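Local coordinates for protein 3-oxo-glucose-6-phosphate:glutamate aminotransferase (Bacillus subtilis subsp. subtilis, PDB 4K2M) that catalyses the reversible pyridoxal phosphate-dependent transamination of 3-dehydro-glucose 6-phosphate to kanosamine 6-phosphate, with glutamate as amino donor, in the kanosamine pathway, at residues 361-375 with 428-440. Sequence-based numbering, arbitrary orientation. Where two conformers were deposited one is given.
Sequences DRADIMTKLNEDFGV and RVMEGLFHVIKQE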
loop_
_atom_site.group_PDB
_atom_site.type_symbol
_atom_site.label_atom_id
_atom_site.label_comp_id
_atom_site.label_asym_id
_atom_site.label_seq_id
_atom_site.Cartn_x
_atom_site.Cartn_y
_atom_site.Cartn_z
ATOM N N ASP A 361 -21.109 11.205 -32.697
ATOM C CA ASP A 361 -21.905 12.097 -31.845
ATOM C C ASP A 361 -21.479 12.168 -30.376
ATOM O O ASP A 361 -21.942 13.049 -29.643
ATOM C CB ASP A 361 -23.382 11.677 -31.891
ATOM C CG ASP A 361 -23.990 11.806 -33.276
ATOM O OD1 ASP A 361 -23.465 12.592 -34.076
ATOM O OD2 ASP A 361 -25.002 11.124 -33.551
ATOM N N ARG A 362 -20.622 11.250 -29.931
ATOM C CA ARG A 362 -20.344 11.140 -28.491
ATOM C C ARG A 362 -19.767 12.399 -27.855
ATOM O O ARG A 362 -20.230 12.829 -26.808
ATOM C CB ARG A 362 -19.437 9.950 -28.156
ATOM C CG ARG A 362 -19.288 9.756 -26.630
ATOM C CD ARG A 362 -18.364 8.602 -26.282
ATOM N NE ARG A 362 -16.995 8.827 -26.748
ATOM C CZ ARG A 362 -16.040 7.905 -26.693
ATOM N NH1 ARG A 362 -16.315 6.708 -26.185
ATOM N NH2 ARG A 362 -14.819 8.170 -27.154
ATOM N N ALA A 363 -18.748 12.987 -28.466
ATOM C CA ALA A 363 -18.153 14.195 -27.904
ATOM C C ALA A 363 -19.195 15.301 -27.755
ATOM O O ALA A 363 -19.228 15.993 -26.729
ATOM C CB ALA A 363 -16.984 14.673 -28.759
ATOM N N ASP A 364 -20.055 15.457 -28.763
ATOM C CA ASP A 364 -21.101 16.481 -28.694
ATOM C C ASP A 364 -22.172 16.142 -27.660
ATOM O O ASP A 364 -22.690 17.031 -26.981
ATOM C CB ASP A 364 -21.768 16.689 -30.049
ATOM C CG ASP A 364 -22.467 18.039 -30.146
ATOM O OD1 ASP A 364 -21.855 19.067 -29.771
ATOM O OD2 ASP A 364 -23.630 18.077 -30.586
ATOM N N ILE A 365 -22.525 14.864 -27.555
ATOM C CA ILE A 365 -23.488 14.429 -26.530
ATOM C C ILE A 365 -22.971 14.765 -25.143
ATOM O O ILE A 365 -23.710 15.305 -24.315
ATOM C CB ILE A 365 -23.778 12.920 -26.624
ATOM C CG1 ILE A 365 -24.617 12.607 -27.861
ATOM C CG2 ILE A 365 -24.510 12.422 -25.380
ATOM C CD1 ILE A 365 -24.492 11.160 -28.338
ATOM N N MET A 366 -21.697 14.466 -24.891
ATOM C CA MET A 366 -21.104 14.738 -23.588
ATOM C C MET A 366 -21.052 16.219 -23.279
ATOM O O MET A 366 -21.341 16.642 -22.152
ATOM C CB MET A 366 -19.699 14.132 -23.502
ATOM C CG MET A 366 -19.700 12.632 -23.626
ATOM S SD MET A 366 -18.025 11.966 -23.498
ATOM C CE MET A 366 -17.646 12.231 -21.761
ATOM N N THR A 367 -20.686 17.009 -24.284
ATOM C CA THR A 367 -20.602 18.450 -24.122
ATOM C C THR A 367 -21.970 19.072 -23.849
ATOM O O THR A 367 -22.101 19.916 -22.955
ATOM C CB THR A 367 -19.972 19.118 -25.369
ATOM O OG1 THR A 367 -18.623 18.660 -25.505
ATOM C CG2 THR A 367 -19.961 20.636 -25.218
ATOM N N LYS A 368 -22.975 18.664 -24.612
ATOM C CA LYS A 368 -24.309 19.226 -24.461
ATOM C C LYS A 368 -24.937 18.824 -23.132
ATOM O O LYS A 368 -25.586 19.646 -22.481
ATOM C CB LYS A 368 -25.218 18.807 -25.608
ATOM C CG LYS A 368 -24.940 19.554 -26.915
ATOM C CD LYS A 368 -25.803 19.017 -28.048
ATOM C CE LYS A 368 -25.813 19.977 -29.227
ATOM N NZ LYS A 368 -24.429 20.342 -29.639
ATOM N N LEU A 369 -24.748 17.568 -22.730
ATOM C CA LEU A 369 -25.251 17.139 -21.417
ATOM C C LEU A 369 -24.689 18.017 -20.311
ATOM O O LEU A 369 -25.408 18.454 -19.419
ATOM C CB LEU A 369 -24.925 15.659 -21.156
ATOM C CG LEU A 369 -25.849 14.629 -21.796
ATOM C CD1 LEU A 369 -25.271 13.220 -21.600
ATOM C CD2 LEU A 369 -27.266 14.691 -21.202
ATOM N N ASN A 370 -23.398 18.306 -20.388
ATOM C CA ASN A 370 -22.738 19.100 -19.372
ATOM C C ASN A 370 -23.127 20.575 -19.461
ATOM O O ASN A 370 -23.515 21.186 -18.464
ATOM C CB ASN A 370 -21.224 18.957 -19.532
ATOM C CG ASN A 370 -20.452 19.852 -18.586
ATOM O OD1 ASN A 370 -20.893 20.117 -17.464
ATOM N ND2 ASN A 370 -19.298 20.338 -19.036
ATOM N N GLU A 371 -23.012 21.150 -20.656
ATOM C CA GLU A 371 -23.281 22.579 -20.838
ATOM C C GLU A 371 -24.753 22.940 -20.655
ATOM O O GLU A 371 -25.075 23.934 -19.993
ATOM C CB GLU A 371 -22.814 23.032 -22.221
ATOM C CG GLU A 371 -21.313 23.077 -22.381
ATOM C CD GLU A 371 -20.899 23.618 -23.745
ATOM O OE1 GLU A 371 -21.783 23.753 -24.623
ATOM O OE2 GLU A 371 -19.697 23.906 -23.934
ATOM N N ASP A 372 -25.647 22.139 -21.232
ATOM C CA ASP A 372 -27.058 22.487 -21.231
ATOM C C ASP A 372 -27.762 22.031 -19.966
ATOM O O ASP A 372 -28.727 22.663 -19.528
ATOM C CB ASP A 372 -27.760 21.911 -22.465
ATOM C CG ASP A 372 -27.243 22.504 -23.768
ATOM O OD1 ASP A 372 -26.649 23.599 -23.731
ATOM O OD2 ASP A 372 -27.432 21.872 -24.829
ATOM N N PHE A 373 -27.286 20.943 -19.366
ATOM C CA PHE A 373 -28.010 20.397 -18.221
ATOM C C PHE A 373 -27.185 20.105 -16.979
ATOM O O PHE A 373 -27.730 19.649 -15.971
ATOM C CB PHE A 373 -28.796 19.151 -18.642
ATOM C CG PHE A 373 -29.696 19.390 -19.809
ATOM C CD1 PHE A 373 -30.760 20.279 -19.709
ATOM C CD2 PHE A 373 -29.471 18.751 -21.013
ATOM C CE1 PHE A 373 -31.592 20.511 -20.798
ATOM C CE2 PHE A 373 -30.299 18.973 -22.101
ATOM C CZ PHE A 373 -31.366 19.854 -21.990
ATOM N N GLY A 374 -25.888 20.387 -17.037
ATOM C CA GLY A 374 -25.024 20.189 -15.884
ATOM C C GLY A 374 -24.829 18.711 -15.567
ATOM O O GLY A 374 -24.409 18.353 -14.456
ATOM N N VAL A 375 -25.115 17.857 -16.543
ATOM C CA VAL A 375 -24.970 16.407 -16.361
ATOM C C VAL A 375 -23.591 15.930 -16.805
ATOM O O VAL A 375 -23.254 16.014 -17.986
ATOM C CB VAL A 375 -26.054 15.645 -17.146
ATOM C CG1 VAL A 375 -25.795 14.136 -17.118
ATOM C CG2 VAL A 375 -27.430 15.948 -16.556
ATOM N N ARG A 428 -32.766 13.570 -14.082
ATOM C CA ARG A 428 -32.183 14.624 -14.895
ATOM C C ARG A 428 -31.216 14.082 -15.940
ATOM O O ARG A 428 -31.187 14.559 -17.084
ATOM C CB ARG A 428 -31.491 15.682 -14.027
ATOM C CG ARG A 428 -31.012 16.883 -14.857
ATOM C CD ARG A 428 -30.662 18.090 -14.012
ATOM N NE ARG A 428 -30.296 19.248 -14.833
ATOM C CZ ARG A 428 -31.164 20.146 -15.295
ATOM N NH1 ARG A 428 -32.458 20.026 -15.022
ATOM N NH2 ARG A 428 -30.739 21.166 -16.027
ATOM N N VAL A 429 -30.433 13.071 -15.561
ATOM C CA VAL A 429 -29.545 12.414 -16.516
ATOM C C VAL A 429 -30.345 11.889 -17.694
ATOM O O VAL A 429 -29.976 12.079 -18.857
ATOM C CB VAL A 429 -28.787 11.237 -15.873
ATOM C CG1 VAL A 429 -27.987 10.468 -16.951
ATOM C CG2 VAL A 429 -27.861 11.740 -14.786
ATOM N N MET A 430 -31.451 11.227 -17.383
ATOM C CA MET A 430 -32.239 10.557 -18.403
ATOM C C MET A 430 -32.991 11.538 -19.291
ATOM O O MET A 430 -33.027 11.373 -20.506
ATOM C CB MET A 430 -33.193 9.558 -17.752
ATOM C CG MET A 430 -32.438 8.372 -17.161
ATOM S SD MET A 430 -33.502 7.085 -16.528
ATOM C CE MET A 430 -34.407 7.969 -15.260
ATOM N N GLU A 431 -33.581 12.560 -18.683
ATOM C CA GLU A 431 -34.284 13.572 -19.462
ATOM C C GLU A 431 -33.308 14.338 -20.349
ATOM O O GLU A 431 -33.610 14.630 -21.503
ATOM C CB GLU A 431 -35.054 14.510 -18.538
ATOM C CG GLU A 431 -36.107 13.782 -17.717
ATOM C CD GLU A 431 -36.930 14.714 -16.863
ATOM O OE1 GLU A 431 -37.087 14.430 -15.653
ATOM O OE2 GLU A 431 -37.427 15.725 -17.408
ATOM N N GLY A 432 -32.130 14.640 -19.810
ATOM C CA GLY A 432 -31.091 15.312 -20.574
ATOM C C GLY A 432 -30.663 14.463 -21.760
ATOM O O GLY A 432 -30.454 14.962 -22.870
ATOM N N LEU A 433 -30.523 13.164 -21.533
ATOM C CA LEU A 433 -30.123 12.270 -22.605
ATOM C C LEU A 433 -31.184 12.243 -23.707
ATOM O O LEU A 433 -30.846 12.293 -24.903
ATOM C CB LEU A 433 -29.870 10.862 -22.066
ATOM C CG LEU A 433 -29.109 9.922 -22.995
ATOM C CD1 LEU A 433 -27.693 10.451 -23.253
ATOM C CD2 LEU A 433 -29.060 8.524 -22.385
ATOM N N PHE A 434 -32.458 12.167 -23.315
ATOM C CA PHE A 434 -33.541 12.201 -24.294
ATOM C C PHE A 434 -33.480 13.498 -25.109
ATOM O O PHE A 434 -33.548 13.478 -26.343
ATOM C CB PHE A 434 -34.909 12.061 -23.613
ATOM C CG PHE A 434 -35.418 10.652 -23.549
ATOM C CD1 PHE A 434 -36.064 10.086 -24.644
ATOM C CD2 PHE A 434 -35.275 9.892 -22.389
ATOM C CE1 PHE A 434 -36.555 8.790 -24.588
ATOM C CE2 PHE A 434 -35.767 8.579 -22.330
ATOM C CZ PHE A 434 -36.405 8.036 -23.427
ATOM N N HIS A 435 -33.316 14.623 -24.420
ATOM C CA HIS A 435 -33.272 15.913 -25.102
ATOM C C HIS A 435 -32.060 16.038 -26.032
ATOM O O HIS A 435 -32.197 16.441 -27.184
ATOM C CB HIS A 435 -33.272 17.062 -24.094
ATOM C CG HIS A 435 -33.466 18.404 -24.722
ATOM N ND1 HIS A 435 -32.451 19.076 -25.365
ATOM C CD2 HIS A 435 -34.564 19.192 -24.817
ATOM C CE1 HIS A 435 -32.913 20.225 -25.827
ATOM N NE2 HIS A 435 -34.190 20.321 -25.506
ATOM N N VAL A 436 -30.877 15.708 -25.525
ATOM C CA VAL A 436 -29.646 15.827 -26.316
ATOM C C VAL A 436 -29.623 14.896 -27.534
ATOM O O VAL A 436 -29.249 15.311 -28.634
ATOM C CB VAL A 436 -28.389 15.603 -25.460
ATOM C CG1 VAL A 436 -27.137 15.542 -26.344
ATOM C CG2 VAL A 436 -28.254 16.714 -24.432
ATOM N N ILE A 437 -30.022 13.643 -27.347
ATOM C CA ILE A 437 -29.966 12.674 -28.443
ATOM C C ILE A 437 -30.926 13.039 -29.575
ATOM O O ILE A 437 -30.608 12.865 -30.754
ATOM C CB ILE A 437 -30.178 11.228 -27.952
ATOM C CG1 ILE A 437 -28.843 10.486 -27.958
ATOM C CG2 ILE A 437 -31.179 10.474 -28.834
ATOM C CD1 ILE A 437 -28.468 9.899 -26.631
ATOM N N LYS A 438 -32.089 13.573 -29.226
ATOM C CA LYS A 438 -33.040 13.979 -30.250
ATOM C C LYS A 438 -32.555 15.241 -30.963
ATOM O O LYS A 438 -32.962 15.531 -32.087
ATOM C CB LYS A 438 -34.444 14.109 -29.659
ATOM C CG LYS A 438 -34.870 12.790 -29.015
ATOM C CD LYS A 438 -36.359 12.631 -28.797
ATOM C CE LYS A 438 -36.643 11.185 -28.393
ATOM N NZ LYS A 438 -38.078 10.798 -28.500
ATOM N N GLN A 439 -31.651 15.964 -30.312
ATOM C CA GLN A 439 -30.953 17.078 -30.940
ATOM C C GLN A 439 -29.877 16.552 -31.902
ATOM O O GLN A 439 -29.590 17.175 -32.925
ATOM C CB GLN A 439 -30.310 17.955 -29.866
ATOM C CG GLN A 439 -30.712 19.415 -29.888
ATOM C CD GLN A 439 -29.885 20.254 -28.923
ATOM O OE1 GLN A 439 -29.332 19.739 -27.948
ATOM N NE2 GLN A 439 -29.788 21.550 -29.198
ATOM N N GLU A 440 -29.286 15.405 -31.568
ATOM C CA GLU A 440 -28.214 14.806 -32.376
ATOM C C GLU A 440 -28.719 14.230 -33.693
ATOM O O GLU A 440 -28.050 14.317 -34.726
ATOM C CB GLU A 440 -27.496 13.684 -31.609
ATOM C CG GLU A 440 -26.543 14.153 -30.520
ATOM C CD GLU A 440 -25.599 15.242 -30.996
ATOM O OE1 GLU A 440 -25.121 15.173 -32.152
ATOM O OE2 GLU A 440 -25.345 16.175 -30.208
HETATM O O HOH W 1 -25.419 14.223 -35.393
HETATM O O HOH W 2 -26.704 12.018 -35.342
HETATM O O HOH W 3 -27.724 22.792 -27.313
#
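In the C-terminal part of this DegT/DnrJ/EryC1-family aminotransferase, helix 362-373 packs on the last helix, 423-441, through interlocking Phe373 and Val436. The axes of the two segments come within 9.7 Å, their N-to-C directions 129° apart. Phe373 is a knob among Arg428, Gly432, His435 and Val436; the absence of a side chain at Gly432 lets Phe373 CD2 come within 3.8 Å of its CA. The far rim of the phenyl ring points at one face of the His435 imidazole, an offset edge-to-face pair with planes 77° apart and CZ 3.6 Å from ND1. In return Val436 is a knob among Ile365, Lys368, Leu369 and Phe373: CG1 lies 3.8 Å from Ile365 CA, while CG2 meets the phenyl edge and Leu369 CD2. Deeper in, Leu369 CD1 touches Leu433 CD1 at 4.0 Å, and Leu433 rests in turn on Leu333 of helix 331-335.

Direct polar contacts lie near both ends. Arg428, extended from CG to NE, sends NE to Phe373 O in a nearly straight 2.8 Å bond that uses a carbonyl lone pair, just before Gly374 leaves the helix with positive phi. At the other end Glu440, bent at chi2 (-48°), brings OE2 to 2.6 Å from Asp364 OD2; two carboxylate oxygens this close suggest that one acid is protonated. Lys368 NZ forms a salt bridge to that same Asp364 oxygen. Two waters join the Asp361 carboxylate, itself salt-bridged to Arg358, to Glu440 O. The reciprocal Phe373 and Val436 insertions are knobs-into-holes packing between two steeply crossed helices of the aspartate aminotransferase fold, away from the cofactor site.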